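Local coordinates for protein light Chain (Clostridium botulinum, PDB 6BVD) that is the zinc-dependent protease domain of a mosaic botulinum neurotoxin, a metalloendopeptidase that probably cleaves a neuronal SNARE protein, at residues A[120-125]-A[132-137]. Sequence-based numbering, arbitrary orientation.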
loop_
_atom_site.group_PDB
_atom_site.type_symbol
_atom_site.label_atom_id
_atom_site.label_comp_id
_atom_site.label_asym_id
_atom_site.label_seq_id
_atom_site.Cartn_x
_atom_site.Cartn_y
_atom_site.Cartn_z
ATOM N N LEU A 120 -35.388 -5.170 5.509
ATOM C CA LEU A 120 -36.277 -5.149 4.319
ATOM C C LEU A 120 -37.708 -4.747 4.730
ATOM O O LEU A 120 -38.655 -5.553 4.745
ATOM C CB LEU A 120 -36.249 -6.515 3.587
ATOM C CG LEU A 120 -34.872 -6.919 3.017
ATOM C CD1 LEU A 120 -34.900 -8.326 2.311
ATOM C CD2 LEU A 120 -34.245 -5.873 2.084
ATOM N N GLY A 121 -37.863 -3.490 5.141
ATOM C CA GLY A 121 -39.179 -3.014 5.518
ATOM C C GLY A 121 -39.019 -1.759 6.340
ATOM O O GLY A 121 -37.890 -1.437 6.758
ATOM N N ASN A 122 -40.121 -1.048 6.540
ATOM C CA ASN A 122 -40.084 0.155 7.364
ATOM C C ASN A 122 -41.458 0.440 7.970
ATOM O O ASN A 122 -42.363 -0.407 7.897
ATOM C CB ASN A 122 -39.567 1.339 6.546
ATOM C CG ASN A 122 -40.424 1.626 5.300
ATOM O OD1 ASN A 122 -41.563 2.038 5.408
ATOM N ND2 ASN A 122 -39.839 1.457 4.119
ATOM N N SER A 123 -41.641 1.622 8.579
ATOM C CA SER A 123 -42.893 1.878 9.267
ATOM C C SER A 123 -44.130 1.738 8.389
ATOM O O SER A 123 -45.162 1.315 8.875
ATOM C CB SER A 123 -42.881 3.274 9.901
ATOM O OG SER A 123 -41.946 3.248 10.962
ATOM N N TYR A 124 -43.994 2.043 7.105
ATOM C CA TYR A 124 -45.116 2.063 6.168
ATOM C C TYR A 124 -45.112 0.908 5.167
ATOM O O TYR A 124 -45.643 1.069 4.060
ATOM C CB TYR A 124 -45.097 3.375 5.408
ATOM C CG TYR A 124 -45.336 4.553 6.325
ATOM C CD1 TYR A 124 -46.230 4.463 7.390
ATOM C CD2 TYR A 124 -44.637 5.726 6.165
ATOM C CE1 TYR A 124 -46.451 5.569 8.262
ATOM C CE2 TYR A 124 -44.844 6.821 7.036
ATOM C CZ TYR A 124 -45.744 6.725 8.069
ATOM O OH TYR A 124 -45.930 7.819 8.922
ATOM N N THR A 125 -44.538 -0.239 5.549
ATOM C CA THR A 125 -44.651 -1.465 4.729
ATOM C C THR A 125 -45.280 -2.564 5.591
ATOM O O THR A 125 -45.319 -2.443 6.819
ATOM C CB THR A 125 -43.280 -1.933 4.143
ATOM O OG1 THR A 125 -42.365 -2.270 5.193
ATOM C CG2 THR A 125 -42.648 -0.868 3.256
ATOM N N THR A 132 -38.553 -5.443 -0.693
ATOM C CA THR A 132 -37.350 -5.125 -1.428
ATOM C C THR A 132 -37.587 -4.039 -2.476
ATOM O O THR A 132 -36.654 -3.483 -3.001
ATOM C CB THR A 132 -36.786 -6.356 -2.167
ATOM O OG1 THR A 132 -37.713 -6.752 -3.180
ATOM C CG2 THR A 132 -36.558 -7.492 -1.210
ATOM N N ASN A 133 -38.829 -3.721 -2.793
ATOM C CA ASN A 133 -39.048 -2.959 -4.013
ATOM C C ASN A 133 -39.305 -1.480 -3.778
ATOM O O ASN A 133 -40.344 -0.940 -4.192
ATOM C CB ASN A 133 -40.217 -3.561 -4.810
ATOM C CG ASN A 133 -41.482 -3.658 -3.992
ATOM O OD1 ASN A 133 -41.454 -3.678 -2.760
ATOM N ND2 ASN A 133 -42.615 -3.700 -4.677
ATOM N N ASN A 134 -38.407 -0.824 -3.046
ATOM C CA ASN A 134 -38.450 0.625 -2.991
ATOM C C ASN A 134 -37.034 1.211 -2.773
ATOM O O ASN A 134 -36.063 0.464 -2.502
ATOM C CB ASN A 134 -39.436 1.099 -1.922
ATOM C CG ASN A 134 -39.018 0.724 -0.515
ATOM O OD1 ASN A 134 -37.997 1.203 -0.024
ATOM N ND2 ASN A 134 -39.843 -0.072 0.173
ATOM N N ARG A 135 -36.919 2.534 -2.901
ATOM C CA ARG A 135 -35.628 3.186 -3.052
ATOM C C ARG A 135 -34.790 3.219 -1.789
ATOM O O ARG A 135 -33.599 3.579 -1.861
ATOM C CB ARG A 135 -35.798 4.609 -3.550
ATOM C CG ARG A 135 -36.455 5.517 -2.551
ATOM C CD ARG A 135 -36.069 6.934 -2.827
ATOM N NE ARG A 135 -36.864 7.488 -3.926
ATOM C CZ ARG A 135 -37.835 8.384 -3.780
ATOM N NH1 ARG A 135 -38.221 8.791 -2.574
ATOM N NH2 ARG A 135 -38.490 8.804 -4.850
ATOM N N THR A 136 -35.353 2.815 -0.658
ATOM C CA THR A 136 -34.543 2.771 0.581
ATOM C C THR A 136 -33.685 1.510 0.730
ATOM O O THR A 136 -32.805 1.486 1.594
ATOM C CB THR A 136 -35.412 2.869 1.858
ATOM O OG1 THR A 136 -36.330 1.767 1.953
ATOM C CG2 THR A 136 -36.174 4.242 1.938
ATOM N N VAL A 137 -33.953 0.465 -0.076
ATOM C CA VAL A 137 -33.241 -0.804 0.051
ATOM C C VAL A 137 -32.676 -1.344 -1.293
ATOM O O VAL A 137 -31.734 -2.104 -1.290
ATOM C CB VAL A 137 -34.145 -1.899 0.687
ATOM C CG1 VAL A 137 -34.409 -1.575 2.142
ATOM C CG2 VAL A 137 -35.489 -2.082 -0.111
HETATM O O HOH W 1 -37.294 0.141 4.030
#
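L120 lays its forked end over two residues of 132-137, one methyl on each: CD1 meets T132 CG2 at 4.0 Å, and CD2 reaches V137 CB at 4.2 Å. Its CG stands anti to the carbonyl carbon (chi1 -63°) and the chain then runs extended, which carries both methyls across. F316 and Y320 of helix 313-323 also pack on this leucine, making the corner apolar, while the hydroxyl of T132 bonds to T308.

Further along, the join turns polar and goes through water. N122 and T136 cross at about a right angle, with N122 ND2 still 4.1 Å from T136 OG1, and one water fills in between. It accepts from N122 ND2 at 2.9 Å, donates to T136 OG1 at 2.8 Å, and makes a weak bond to G121 O.

Both side-chain partners of that water are held within their own segments. N122 sits with CG between its backbone N and carbonyl carbon (chi1 58°), turning OD1 back to take the N-H of Y124 in an Asx turn, inside a type I turn from N122 to T125. The backbone N-H of N122 goes nearly straight, at 166°, to T125 OG1. Across the way, N134 OD1 closes a second Asx turn: T136 N comes in on a lone pair in the carbonyl plane, and T136 OG1 donates to the same oxygen at 2.6 Å, also in that plane.

So the two loops flanking strand 129-130 meet without a direct hydrogen bond between these segments. With its proton committed to N134, the T136 hydroxyl can receive from the water, whose oxygen in turn accepts from N122; this gives a consistent donor order, with the water linking buried residues of both segments.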